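Local coordinates for CBS domain-containing protein CBSX2, chloroplastic (Arabidopsis thaliana, PDB 3SL7), which probably modulates the chloroplast thioredoxin system as a redox regulator built around a pair of CBS domains, at residues L29-E34 and T38-I43; G7-P12 and V150-L155; Q14-V19 and D45-V50; L109-S114 and E118-L123; S54-L59 and T127-L132. One frame throughout, in Å; residues are numbered along the deposited sequence.

How the contacts relate
From the N terminus, contact 2 opens first and closes last: joining residues 7-12 to the final helix, it encloses the other four. Within that span, contact 3 folds residues 45-50 back onto 14-19 and encloses contact 1, where helix 25-35 meets strand 39-43; both belong to the first CBS motif. Contact 5 opens next, at residues 54-59, and spans the unmodelled stretch to reach 127-132, linking the two CBS motifs and enclosing contact 4, a local packing of helix 117-124 on strand 111-112. No two loops cross. Contacts 1 and 5 touch where Thr38 bonds Arg131, contacts 4 and 5 where Leu132 packs against Ala120 and Leu123 of helix 117-124, and contacts 2 and 4 between Gly7 and Asp113.

Contact 1 of 5, residues L29-E34 and T38-I43; sequences LELLVE and TGLPVI
Leu32 and Leu40 form the centre of this contact, an apolar interlock of branched side chains. One methyl of Leu32 does most of the work: CD2 lies 3.5 Å from Leu40 CG, at the fork of the opposing side chain, and the same CD2 rests 3.6 Å from Gly39 N, over the peptide joining Thr38 to Gly39. Leu32 CG stands beside its own backbone N (chi1 -76°); with CD1 continuing the chain outward, CD2 is the branch turned aside, onto the start of the strand. Leu40 CD1 closes on the trunk of Leu32, 3.9 Å from Leu32 CG, while its other branch turns to Leu31, where Leu40 CD2 and Leu31 CD2 meet at 3.9 Å. Leu31 is set differently from Leu32, with CG opposite its backbone N (chi1 -173°). Leu32 covers the fork and CD1 of Leu40, while Leu31 meets CD2 alone.

This is the helix-to-strand step of a CBS domain, helix 25-35 turning back through a short loop into strand 39-43. The axes of helix 29-34 and strand 39-43 come within 9.0 Å and run at 127° to each other. Beyond Leu32 lie Leu58 and Asp55 of helix 55-58, and Leu40 also packs on Val53 of the adjoining strand. At the looser margin, Thr38 directs its side chain away from the helix, and its OG1 is hydrogen-bonded to Arg131 NH2.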
# COMPACT_ATOMS: atom_id res chain seq x y z
N LEU A 29 -6.21 13.16 -1.73
CA LEU A 29 -5.88 12.23 -2.81
C LEU A 29 -4.42 12.38 -3.22
O LEU A 29 -3.73 11.38 -3.40
CB LEU A 29 -6.80 12.46 -4.02
CG LEU A 29 -8.21 11.89 -3.90
CD1 LEU A 29 -9.10 12.38 -5.05
CD2 LEU A 29 -8.18 10.37 -3.85
N GLU A 30 -3.96 13.62 -3.36
CA GLU A 30 -2.57 13.88 -3.75
C GLU A 30 -1.60 13.27 -2.73
O GLU A 30 -0.59 12.66 -3.10
CB GLU A 30 -2.32 15.38 -3.90
CG GLU A 30 -1.09 15.71 -4.74
CD GLU A 30 -0.91 17.20 -4.95
OE1 GLU A 30 0.19 17.61 -5.40
OE2 GLU A 30 -1.86 17.96 -4.68
N LEU A 31 -1.92 13.45 -1.45
CA LEU A 31 -1.10 12.92 -0.37
C LEU A 31 -1.08 11.40 -0.41
O LEU A 31 -0.03 10.78 -0.22
CB LEU A 31 -1.63 13.40 0.98
CG LEU A 31 -0.75 13.04 2.18
CD1 LEU A 31 0.65 13.62 1.99
CD2 LEU A 31 -1.36 13.54 3.47
N LEU A 32 -2.25 10.80 -0.64
CA LEU A 32 -2.33 9.34 -0.78
C LEU A 32 -1.38 8.85 -1.85
O LEU A 32 -0.60 7.94 -1.60
CB LEU A 32 -3.74 8.89 -1.15
CG LEU A 32 -4.81 8.87 -0.08
CD1 LEU A 32 -6.12 8.43 -0.71
CD2 LEU A 32 -4.42 7.92 1.04
N VAL A 33 -1.44 9.45 -3.04
CA VAL A 33 -0.67 8.96 -4.18
C VAL A 33 0.81 9.30 -4.05
O VAL A 33 1.66 8.51 -4.46
CB VAL A 33 -1.23 9.45 -5.56
CG1 VAL A 33 -2.71 9.15 -5.66
CG2 VAL A 33 -0.96 10.93 -5.78
N GLU A 34 1.13 10.45 -3.47
CA GLU A 34 2.53 10.80 -3.26
C GLU A 34 3.20 9.95 -2.18
O GLU A 34 4.35 9.53 -2.35
CB GLU A 34 2.68 12.29 -2.93
CG GLU A 34 3.10 13.12 -4.13
CD GLU A 34 3.75 14.41 -3.71
OE1 GLU A 34 3.77 14.69 -2.49
OE2 GLU A 34 4.23 15.15 -4.60
N THR A 38 -2.97 4.02 1.07
CA THR A 38 -4.36 3.97 0.64
C THR A 38 -5.30 4.53 1.70
O THR A 38 -6.50 4.64 1.47
CB THR A 38 -4.80 2.55 0.32
OG1 THR A 38 -4.75 1.76 1.52
CG2 THR A 38 -3.88 1.94 -0.74
N GLY A 39 -4.76 4.87 2.86
CA GLY A 39 -5.57 5.44 3.92
C GLY A 39 -4.77 6.41 4.75
O GLY A 39 -3.54 6.35 4.77
N LEU A 40 -5.48 7.31 5.42
CA LEU A 40 -4.84 8.37 6.18
C LEU A 40 -5.57 8.60 7.48
O LEU A 40 -6.81 8.65 7.49
CB LEU A 40 -4.91 9.68 5.39
CG LEU A 40 -4.25 9.76 4.02
CD1 LEU A 40 -4.89 10.88 3.21
CD2 LEU A 40 -2.76 9.97 4.16
N PRO A 41 -4.82 8.76 8.58
CA PRO A 41 -5.46 9.20 9.81
C PRO A 41 -5.83 10.66 9.66
O PRO A 41 -5.12 11.43 9.01
CB PRO A 41 -4.36 9.03 10.87
CG PRO A 41 -3.09 9.03 10.11
CD PRO A 41 -3.39 8.46 8.76
N VAL A 42 -6.95 11.05 10.25
CA VAL A 42 -7.36 12.44 10.25
C VAL A 42 -7.19 13.00 11.65
O VAL A 42 -7.70 12.43 12.62
CB VAL A 42 -8.83 12.58 9.80
CG1 VAL A 42 -9.17 14.05 9.53
CG2 VAL A 42 -9.08 11.72 8.53
N ILE A 43 -6.47 14.11 11.76
CA ILE A 43 -6.28 14.78 13.04
C ILE A 43 -6.88 16.17 13.00
O ILE A 43 -7.22 16.67 11.93
CB ILE A 43 -4.78 14.93 13.36
CG1 ILE A 43 -4.07 15.67 12.21
CG2 ILE A 43 -4.15 13.57 13.58
CD1 ILE A 43 -2.71 16.20 12.58

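Contact 2 of 5, residues G7-P12 and V150-L155; sequences GDFMTP and VVRAAL
Ahead of the main meeting of Phe9 with Ala153, Asp8 reaches the last helix through solvent: its carbonyl O takes a hydrogen bond from a water at 2.9 Å, and that water accepts from Arg152 NH1. Phe9 follows, its CB directed toward the helix. Ala153 CB sits 3.3 Å from the centroid of the Phe9 ring, only 11° off the ring normal, a well-centred CH-pi contact in which the methyl covers the face. Phe9 CG and CD1 both lie 3.4 Å from Ala153 CB. A second water, lying at the ring edge, donates to Phe9 O and accepts from Arg152 NH1 at 2.7 Å. NH1 thus serves two waters in the guanidinium plane, carried there by a chain extended from CG to NE. Further on, Thr11 OG1 is hydrogen-bonded to Asn149, just ahead of residues 150-155.

The contact ties the N-terminal end of the CBS pair to its C-terminal helix, 147-159. Leu117 touches both Phe9 and Ala153, and Val151 of this helix packs on Val33 of the second subunit. Chemically, a small methyl permits close approach to the aromatic face, while the arginine reaches two backbone carbonyls through water alone, consistent with an apolar centre and a hydrated margin.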
# COMPACT_ATOMS: atom_id res chain seq x y z
N GLY A 7 3.72 -0.43 20.90
CA GLY A 7 4.77 0.57 20.88
C GLY A 7 6.09 0.04 20.37
O GLY A 7 6.94 0.80 19.88
N ASP A 8 6.28 -1.27 20.48
CA ASP A 8 7.52 -1.90 20.04
C ASP A 8 7.65 -1.96 18.52
O ASP A 8 8.76 -2.06 17.99
CB ASP A 8 7.63 -3.31 20.62
CG ASP A 8 7.69 -3.32 22.14
OD1 ASP A 8 8.45 -2.51 22.73
OD2 ASP A 8 6.97 -4.13 22.76
N PHE A 9 6.53 -1.92 17.81
CA PHE A 9 6.56 -2.16 16.36
C PHE A 9 5.72 -1.22 15.50
O PHE A 9 5.68 -1.36 14.29
CB PHE A 9 6.15 -3.59 16.06
CG PHE A 9 7.08 -4.61 16.65
CD1 PHE A 9 8.25 -4.95 16.00
CD2 PHE A 9 6.79 -5.21 17.86
CE1 PHE A 9 9.11 -5.88 16.53
CE2 PHE A 9 7.65 -6.15 18.40
CZ PHE A 9 8.81 -6.48 17.74
N MSE A 10 5.06 -0.26 16.13
CA MSE A 10 4.23 0.69 15.39
C MSE A 10 5.05 1.61 14.51
O MSE A 10 6.25 1.82 14.72
CB MSE A 10 3.43 1.55 16.36
CG MSE A 10 4.31 2.56 17.07
SE MSE A 10 3.28 3.56 18.36
CE MSE A 10 4.57 4.99 18.75
N THR A 11 4.37 2.18 13.52
CA THR A 11 4.94 3.22 12.70
C THR A 11 4.98 4.49 13.53
O THR A 11 3.94 4.96 14.00
CB THR A 11 4.05 3.46 11.46
OG1 THR A 11 3.91 2.22 10.75
CG2 THR A 11 4.66 4.50 10.54
N PRO A 12 6.18 5.06 13.70
CA PRO A 12 6.41 6.28 14.48
C PRO A 12 5.61 7.45 13.92
O PRO A 12 5.28 7.45 12.74
CB PRO A 12 7.90 6.55 14.26
CG PRO A 12 8.47 5.26 13.84
CD PRO A 12 7.41 4.57 13.06
N VAL A 150 3.07 -5.48 11.73
CA VAL A 150 2.86 -6.73 12.46
C VAL A 150 3.70 -7.83 11.84
O VAL A 150 4.31 -8.63 12.54
CB VAL A 150 1.37 -7.13 12.48
CG1 VAL A 150 1.20 -8.50 13.14
CG2 VAL A 150 0.54 -6.08 13.22
N VAL A 151 3.77 -7.87 10.52
CA VAL A 151 4.64 -8.83 9.85
C VAL A 151 6.11 -8.59 10.23
O VAL A 151 6.87 -9.52 10.50
CB VAL A 151 4.46 -8.76 8.34
CG1 VAL A 151 5.47 -9.68 7.63
CG2 VAL A 151 3.02 -9.12 7.97
N ARG A 152 6.50 -7.32 10.25
CA ARG A 152 7.85 -6.96 10.65
C ARG A 152 8.14 -7.50 12.04
O ARG A 152 9.24 -7.99 12.31
CB ARG A 152 8.01 -5.44 10.63
CG ARG A 152 9.42 -4.95 10.84
CD ARG A 152 9.51 -3.47 10.50
NE ARG A 152 10.75 -2.87 10.97
CZ ARG A 152 10.96 -2.48 12.22
NH1 ARG A 152 10.01 -2.63 13.14
NH2 ARG A 152 12.12 -1.94 12.57
N ALA A 153 7.16 -7.43 12.93
CA ALA A 153 7.34 -7.92 14.30
C ALA A 153 7.56 -9.43 14.33
O ALA A 153 8.48 -9.91 14.98
CB ALA A 153 6.17 -7.53 15.19
N ALA A 154 6.71 -10.17 13.62
CA ALA A 154 6.87 -11.62 13.55
C ALA A 154 8.24 -12.01 12.99
O ALA A 154 8.88 -12.94 13.48
CB ALA A 154 5.76 -12.24 12.70
N LEU A 155 8.70 -11.28 11.99
CA LEU A 155 10.01 -11.52 11.40
C LEU A 155 11.14 -11.26 12.40
O LEU A 155 12.04 -12.08 12.56
CB LEU A 155 10.21 -10.61 10.19
CG LEU A 155 9.91 -11.06 8.75
CD1 LEU A 155 9.96 -12.56 8.51
CD2 LEU A 155 8.75 -10.34 8.05
O HOH W 1 10.27 -1.47 15.64
O HOH W 2 7.31 -3.11 13.02

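Contact 3 of 5, residues Q14-V19 and D45-V50; sequences QNLHVV and DNWTLV
Apolar packing of Val18 and Leu16 against Trp47 makes up the direct contact. Val18 brings both methyls to the far end of the six-membered ring: CG1 lies 3.8 Å from Trp47 CH2, approaching obliquely, and CG2 stands 4.2 Å from Trp47 CZ2. The two side chains cross at about a right angle. Leu16 meets the same ring differently, its CD1 near the ring plane at the edge, 4.3 Å from Trp47 CZ3. The tryptophan reaches both because its chi1 of -89° swings the indole from a tight turn, where the backbone has a positive phi of 71°, back toward residues 16 and 18. Replacing Val18 by an alanine would probably open a gap beside the CH2 end of the indole and let the ring shift in its seat.

Charged and polar interactions lie at the margins and involve neighbours. Arg13 makes a cation-pi interaction with Trp47, Asp45 OD1 forms a salt bridge with Lys20, and Asp44 OD1 receives Asn46 N and Thr48 N in the turn that presents the ring.

Backbone bonds place the two segments in the first CBS domain: Val19 pairs with Ile43 and Val50 with Val42, flanking strand 39-43. Leu141 of strand 141-146, from the second CBS motif, packs on Leu16, Val18 and Trp47, and the contact therefore lies where the two CBS motifs meet, with helix 25-35 beyond Val19 and His17.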
# COMPACT_ATOMS: atom_id res chain seq x y z
N GLN A 14 6.63 10.28 13.16
CA GLN A 14 7.38 10.99 12.12
C GLN A 14 7.16 10.39 10.74
O GLN A 14 7.46 11.03 9.73
CB GLN A 14 8.88 11.05 12.45
CG GLN A 14 9.54 9.70 12.68
CD GLN A 14 9.65 9.34 14.15
OE1 GLN A 14 8.77 9.65 14.95
NE2 GLN A 14 10.75 8.68 14.51
N ASN A 15 6.63 9.18 10.68
CA ASN A 15 6.37 8.54 9.40
C ASN A 15 4.89 8.49 9.03
O ASN A 15 4.51 7.85 8.05
CB ASN A 15 7.01 7.15 9.36
CG ASN A 15 8.51 7.21 9.60
OD1 ASN A 15 9.05 6.50 10.45
ND2 ASN A 15 9.19 8.06 8.85
N LEU A 16 4.06 9.17 9.81
CA LEU A 16 2.63 9.23 9.51
C LEU A 16 2.36 10.22 8.41
O LEU A 16 3.13 11.17 8.20
CB LEU A 16 1.81 9.63 10.74
CG LEU A 16 1.98 8.73 11.95
CD1 LEU A 16 1.19 9.15 13.20
CD2 LEU A 16 1.88 7.24 11.64
N HIS A 17 1.27 9.99 7.69
CA HIS A 17 0.76 10.96 6.74
C HIS A 17 -0.65 11.30 7.17
O HIS A 17 -1.54 10.45 7.17
CB HIS A 17 0.79 10.36 5.34
CG HIS A 17 2.06 9.63 5.06
ND1 HIS A 17 3.29 10.26 4.99
CD2 HIS A 17 2.31 8.31 4.87
CE1 HIS A 17 4.23 9.36 4.74
NE2 HIS A 17 3.66 8.17 4.67
N VAL A 18 -0.85 12.55 7.60
CA VAL A 18 -2.12 12.94 8.19
C VAL A 18 -2.80 13.99 7.35
O VAL A 18 -2.14 14.71 6.60
CB VAL A 18 -1.93 13.52 9.61
CG1 VAL A 18 -1.29 12.48 10.55
CG2 VAL A 18 -1.08 14.77 9.55
N VAL A 19 -4.12 14.04 7.45
CA VAL A 19 -4.89 15.17 6.93
C VAL A 19 -5.82 15.65 8.03
O VAL A 19 -5.89 15.05 9.10
CB VAL A 19 -5.72 14.76 5.70
CG1 VAL A 19 -4.79 14.41 4.53
CG2 VAL A 19 -6.62 13.57 6.04
N ASP A 45 -6.22 20.32 14.54
CA ASP A 45 -5.08 21.22 14.62
C ASP A 45 -4.09 20.86 15.74
O ASP A 45 -2.91 21.23 15.68
CB ASP A 45 -5.56 22.67 14.73
CG ASP A 45 -6.26 23.16 13.46
OD1 ASP A 45 -6.03 22.57 12.38
OD2 ASP A 45 -7.04 24.14 13.54
N ASN A 46 -4.56 20.15 16.76
CA ASN A 46 -3.72 19.80 17.91
C ASN A 46 -3.25 18.34 17.90
O ASN A 46 -2.80 17.82 18.91
CB ASN A 46 -4.43 20.10 19.23
CG ASN A 46 -4.91 21.54 19.32
OD1 ASN A 46 -6.09 21.79 19.56
ND2 ASN A 46 -4.00 22.48 19.12
N TRP A 47 -3.38 17.69 16.75
CA TRP A 47 -2.94 16.31 16.59
C TRP A 47 -3.82 15.30 17.32
O TRP A 47 -3.46 14.13 17.43
CB TRP A 47 -1.46 16.15 16.97
CG TRP A 47 -0.62 16.38 15.79
CD1 TRP A 47 -0.28 17.58 15.25
CD2 TRP A 47 -0.06 15.38 14.94
NE1 TRP A 47 0.48 17.39 14.12
CE2 TRP A 47 0.62 16.05 13.91
CE3 TRP A 47 -0.06 13.99 14.95
CZ2 TRP A 47 1.30 15.37 12.90
CZ3 TRP A 47 0.60 13.31 13.94
CH2 TRP A 47 1.28 14.01 12.93
N THR A 48 -4.98 15.75 17.79
CA THR A 48 -5.98 14.82 18.28
C THR A 48 -6.49 13.99 17.11
O THR A 48 -6.86 14.55 16.06
CB THR A 48 -7.14 15.54 18.95
OG1 THR A 48 -6.63 16.37 20.00
CG2 THR A 48 -8.13 14.54 19.53
N LEU A 49 -6.50 12.67 17.27
CA LEU A 49 -7.00 11.78 16.24
C LEU A 49 -8.51 11.93 16.20
O LEU A 49 -9.18 11.73 17.20
CB LEU A 49 -6.60 10.34 16.57
CG LEU A 49 -6.78 9.18 15.59
CD1 LEU A 49 -8.15 8.60 15.69
CD2 LEU A 49 -6.47 9.61 14.16
N VAL A 50 -9.06 12.32 15.05
CA VAL A 50 -10.50 12.52 14.95
C VAL A 50 -11.19 11.55 14.00
O VAL A 50 -12.41 11.39 14.02
CB VAL A 50 -10.86 13.98 14.58
CG1 VAL A 50 -10.23 14.94 15.57
CG2 VAL A 50 -10.43 14.29 13.14

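Contact 4 of 5, residues L109-S114 and E118-L123; sequences LVVRDS and EDAARL
No aromatic face or edge enters the contact of Leu109 and Val111 with Leu123 and Ala120; the surfaces that meet are wholly aliphatic, and the flat guanidinium and carboxylate groups of the two segments stand apart from it. Packing is thus decided by methyl groups alone. At one end Leu109 CD1 meets Leu123 CD1 at 3.6 Å, one methyl of each leucine against one of the other, with the side chains crossing at about a right angle. Leu109 holds its CG beside the backbone N and extends CD1 to the helix, whereas Leu123 has a chi1 of -108° and a chi2 of -32°, both away from staggered positions. At the other end Val111 CG1 faces Ala120 CB across 4.3 Å, a looser contact in which the small alanine brings the helix backbone near the strand, with Val111 CA and Ala120 CA 7.0 Å apart.

Strand 111-112, helix 117-124 and strand 131-135 form a beta-alpha-beta unit of the second CBS domain, and this contact seats the helix against the short, weakly bonded strand 111-112 and the loop leading into it. The two strands lie parallel and adjacent in the sheet, Val111 being joined by backbone hydrogen bonds to Pro133 and Val135. Leu132, from the second strand, packs on both Val111 and Leu123, and Val6 of helix 6-9 touches Val111 and Ala120. While Leu109 lies on the surface, the helix presents Ala121 and Glu118 to Phe85 of the second subunit.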
# COMPACT_ATOMS: atom_id res chain seq x y z
N LEU A 109 -11.36 2.81 15.65
CA LEU A 109 -10.69 1.95 16.59
C LEU A 109 -9.27 2.43 16.74
O LEU A 109 -8.58 2.66 15.75
CB LEU A 109 -10.66 0.51 16.08
CG LEU A 109 -11.92 -0.31 16.32
CD1 LEU A 109 -11.70 -1.75 15.85
CD2 LEU A 109 -12.29 -0.25 17.80
N VAL A 110 -8.82 2.56 17.99
CA VAL A 110 -7.42 2.87 18.24
C VAL A 110 -6.80 1.98 19.32
O VAL A 110 -7.51 1.32 20.09
CB VAL A 110 -7.20 4.34 18.66
CG1 VAL A 110 -7.85 5.31 17.66
CG2 VAL A 110 -7.72 4.58 20.07
N VAL A 111 -5.48 1.97 19.38
CA VAL A 111 -4.78 1.26 20.43
C VAL A 111 -3.83 2.23 21.11
O VAL A 111 -3.70 3.38 20.68
CB VAL A 111 -3.99 0.06 19.88
CG1 VAL A 111 -4.94 -0.99 19.33
CG2 VAL A 111 -3.02 0.52 18.81
N ARG A 112 -3.19 1.77 22.18
CA ARG A 112 -2.18 2.54 22.88
C ARG A 112 -0.83 1.89 22.60
O ARG A 112 -0.79 0.76 22.13
CB ARG A 112 -2.51 2.51 24.37
CG ARG A 112 -3.96 2.92 24.61
CD ARG A 112 -4.09 4.39 24.34
NE ARG A 112 -3.35 5.05 25.39
CZ ARG A 112 -3.92 5.55 26.47
NH1 ARG A 112 -5.25 5.52 26.59
NH2 ARG A 112 -3.17 6.10 27.40
N ASP A 113 0.29 2.56 22.89
CA ASP A 113 1.57 1.90 22.66
C ASP A 113 1.76 0.69 23.59
O ASP A 113 2.53 -0.22 23.29
CB ASP A 113 2.76 2.87 22.76
CG ASP A 113 2.83 3.59 24.09
OD1 ASP A 113 2.26 3.13 25.10
OD2 ASP A 113 3.50 4.65 24.10
N SER A 114 1.03 0.69 24.71
CA SER A 114 1.12 -0.38 25.70
C SER A 114 0.23 -1.56 25.34
O SER A 114 0.29 -2.60 25.98
CB SER A 114 0.71 0.15 27.07
OG SER A 114 -0.57 0.77 26.99
N GLU A 118 -0.41 -9.00 20.20
CA GLU A 118 -1.34 -10.02 19.69
C GLU A 118 -2.78 -9.53 19.69
O GLU A 118 -3.53 -9.82 18.77
CB GLU A 118 -1.22 -11.33 20.49
CG GLU A 118 0.19 -11.89 20.50
CD GLU A 118 0.25 -13.39 20.80
OE1 GLU A 118 -0.77 -14.09 20.60
OE2 GLU A 118 1.33 -13.87 21.23
N ASP A 119 -3.18 -8.80 20.73
CA ASP A 119 -4.51 -8.20 20.76
C ASP A 119 -4.64 -7.21 19.61
O ASP A 119 -5.63 -7.23 18.87
CB ASP A 119 -4.75 -7.48 22.08
CG ASP A 119 -5.11 -8.43 23.20
OD1 ASP A 119 -5.04 -9.66 22.99
OD2 ASP A 119 -5.46 -7.95 24.30
N ALA A 120 -3.65 -6.33 19.45
CA ALA A 120 -3.70 -5.33 18.40
C ALA A 120 -3.75 -5.99 17.03
O ALA A 120 -4.48 -5.56 16.14
CB ALA A 120 -2.51 -4.39 18.51
N ALA A 121 -2.99 -7.06 16.85
CA ALA A 121 -2.95 -7.75 15.57
C ALA A 121 -4.35 -8.24 15.17
O ALA A 121 -4.77 -8.10 14.03
CB ALA A 121 -1.96 -8.90 15.62
N ARG A 122 -5.05 -8.81 16.14
CA ARG A 122 -6.41 -9.30 15.95
C ARG A 122 -7.32 -8.18 15.46
O ARG A 122 -8.10 -8.35 14.53
CB ARG A 122 -6.93 -9.85 17.28
CG ARG A 122 -7.98 -10.93 17.19
CD ARG A 122 -8.04 -11.72 18.50
NE ARG A 122 -6.74 -12.31 18.81
CZ ARG A 122 -6.52 -13.19 19.79
NH1 ARG A 122 -7.53 -13.59 20.55
NH2 ARG A 122 -5.30 -13.67 19.99
N LEU A 123 -7.20 -7.02 16.10
CA LEU A 123 -8.03 -5.86 15.81
C LEU A 123 -7.82 -5.33 14.41
O LEU A 123 -8.77 -4.89 13.77
CB LEU A 123 -7.72 -4.74 16.79
CG LEU A 123 -8.63 -4.27 17.93
CD1 LEU A 123 -10.15 -4.38 17.70
CD2 LEU A 123 -8.16 -4.70 19.32

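Contact 5 of 5, residues S54-L59 and T127-L132; sequences SDYDLL and TKFRRL. With ACT (acetate ion), chain C.
The seam between the two CBS motifs, which pair as in a Bateman module, is bridged here where Ser54 and Tyr56 meet Phe129 and Lys128. Ser54 OG lies in the plane of the Phe129 ring at its edge, 3.3 Å from Phe129 CD1. Tyr56 and Lys128 reach for each other from opposite directions, and CG of the lysine lies 3.8 Å from Tyr56 OH; their closest atoms are modelled too near to be trusted. With chi1 at 53°, the Tyr56 ring folds back over its own segment, Ser54 CB lying over the centre of one face, while the hydroxyl comes to the edge of the Phe129 ring. An alanine in place of Tyr56 would probably uncover Ser54 CB and open a gap at the edge of the Phe129 ring.

At the start of helix 55-58, Ser54 N bonds Asp57 OD2 (2.9 Å), and Ser54 O accepts from Asp57 N and Leu58 N. In residues 127-132, Thr127 OG1 accepts from Phe129 N in an ST turn within a type I beta turn leading to strand 131-135. Arg131 NH1 lies over the rim of one Phe129 face and shares a water with Ser54 OG. Arg131 NE makes weak bonds to an acetate, probably from the crystallisation liquor.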
# COMPACT_ATOMS: atom_id res chain seq x y z
N SER A 54 -10.02 6.74 3.70
CA SER A 54 -9.36 5.89 2.74
C SER A 54 -9.61 6.33 1.32
O SER A 54 -10.50 7.14 1.07
CB SER A 54 -9.88 4.46 2.89
OG SER A 54 -9.57 3.98 4.17
N ASP A 55 -8.84 5.77 0.39
CA ASP A 55 -9.08 6.02 -1.03
C ASP A 55 -10.52 5.68 -1.42
O ASP A 55 -11.14 6.40 -2.18
CB ASP A 55 -8.07 5.28 -1.93
CG ASP A 55 -7.87 3.82 -1.52
OD1 ASP A 55 -8.66 3.29 -0.70
OD2 ASP A 55 -6.92 3.20 -2.03
N TYR A 56 -11.06 4.60 -0.86
CA TYR A 56 -12.44 4.18 -1.15
C TYR A 56 -13.48 5.20 -0.66
O TYR A 56 -14.60 5.23 -1.16
CB TYR A 56 -12.73 2.76 -0.62
CG TYR A 56 -12.43 2.51 0.84
CD1 TYR A 56 -11.37 1.69 1.22
CD2 TYR A 56 -13.19 3.09 1.84
CE1 TYR A 56 -11.09 1.45 2.57
CE2 TYR A 56 -12.92 2.87 3.19
CZ TYR A 56 -11.87 2.05 3.54
OH TYR A 56 -11.60 1.83 4.88
N ASP A 57 -13.10 6.03 0.30
CA ASP A 57 -13.99 7.09 0.78
C ASP A 57 -13.90 8.29 -0.13
O ASP A 57 -14.92 8.89 -0.49
CB ASP A 57 -13.61 7.52 2.19
CG ASP A 57 -13.75 6.41 3.21
OD1 ASP A 57 -14.77 5.69 3.16
OD2 ASP A 57 -12.84 6.27 4.06
N LEU A 58 -12.68 8.65 -0.50
CA LEU A 58 -12.42 9.85 -1.29
C LEU A 58 -12.89 9.70 -2.74
O LEU A 58 -13.22 10.69 -3.39
CB LEU A 58 -10.93 10.19 -1.24
CG LEU A 58 -10.35 10.47 0.15
CD1 LEU A 58 -8.84 10.57 0.08
CD2 LEU A 58 -10.96 11.74 0.74
N LEU A 59 -12.95 8.47 -3.24
CA LEU A 59 -13.32 8.24 -4.64
C LEU A 59 -14.61 7.45 -4.79
O LEU A 59 -14.79 6.73 -5.77
CB LEU A 59 -12.18 7.54 -5.39
CG LEU A 59 -10.93 8.40 -5.57
CD1 LEU A 59 -9.77 7.55 -6.05
CD2 LEU A 59 -11.20 9.55 -6.53
N THR A 127 -11.20 -3.93 11.58
CA THR A 127 -11.51 -2.59 11.07
C THR A 127 -11.31 -2.53 9.55
O THR A 127 -10.31 -3.05 9.05
CB THR A 127 -10.62 -1.53 11.75
OG1 THR A 127 -10.82 -0.26 11.12
CG2 THR A 127 -9.15 -1.91 11.62
N LYS A 128 -12.25 -1.91 8.83
CA LYS A 128 -12.13 -1.83 7.37
C LYS A 128 -10.89 -1.04 6.99
O LYS A 128 -10.27 -1.28 5.96
CB LYS A 128 -13.39 -1.22 6.72
CG LYS A 128 -13.48 -1.50 5.22
CD LYS A 128 -14.74 -0.94 4.59
CE LYS A 128 -14.60 0.54 4.29
NZ LYS A 128 -15.63 0.99 3.31
N PHE A 129 -10.50 -0.11 7.87
CA PHE A 129 -9.30 0.68 7.66
C PHE A 129 -8.03 -0.19 7.65
O PHE A 129 -7.03 0.20 7.05
CB PHE A 129 -9.21 1.77 8.72
CG PHE A 129 -8.25 2.86 8.39
CD1 PHE A 129 -8.35 3.55 7.19
CD2 PHE A 129 -7.26 3.22 9.29
CE1 PHE A 129 -7.47 4.56 6.88
CE2 PHE A 129 -6.37 4.24 8.99
CZ PHE A 129 -6.47 4.91 7.78
N ARG A 130 -8.08 -1.35 8.30
CA ARG A 130 -6.94 -2.28 8.31
C ARG A 130 -5.64 -1.67 8.84
O ARG A 130 -4.54 -2.14 8.54
CB ARG A 130 -6.70 -2.83 6.91
CG ARG A 130 -7.86 -3.64 6.35
CD ARG A 130 -7.93 -5.03 6.95
NE ARG A 130 -7.28 -6.02 6.09
CZ ARG A 130 -7.91 -6.70 5.14
NH1 ARG A 130 -9.21 -6.49 4.93
NH2 ARG A 130 -7.26 -7.58 4.40
N ARG A 131 -5.77 -0.59 9.60
CA ARG A 131 -4.66 -0.05 10.39
C ARG A 131 -5.28 0.40 11.69
O ARG A 131 -6.48 0.64 11.75
CB ARG A 131 -4.03 1.15 9.69
CG ARG A 131 -3.75 0.96 8.22
CD ARG A 131 -3.57 2.31 7.56
NE ARG A 131 -3.21 2.20 6.15
CZ ARG A 131 -4.08 2.10 5.15
NH1 ARG A 131 -5.38 2.08 5.40
NH2 ARG A 131 -3.65 2.01 3.90
N LEU A 132 -4.46 0.53 12.73
CA LEU A 132 -4.93 1.03 14.01
C LEU A 132 -4.11 2.25 14.37
O LEU A 132 -2.91 2.13 14.59
CB LEU A 132 -4.78 -0.03 15.10
CG LEU A 132 -5.62 -1.28 14.88
CD1 LEU A 132 -5.16 -2.41 15.81
CD2 LEU A 132 -7.09 -0.96 15.08
C ACT C . 0.10 3.02 6.07
O ACT C . 0.02 2.02 5.34
OXT ACT C . -0.98 3.55 6.37
CH3 ACT C . 1.42 3.54 6.58
O HOH W 3 -7.94 1.63 3.54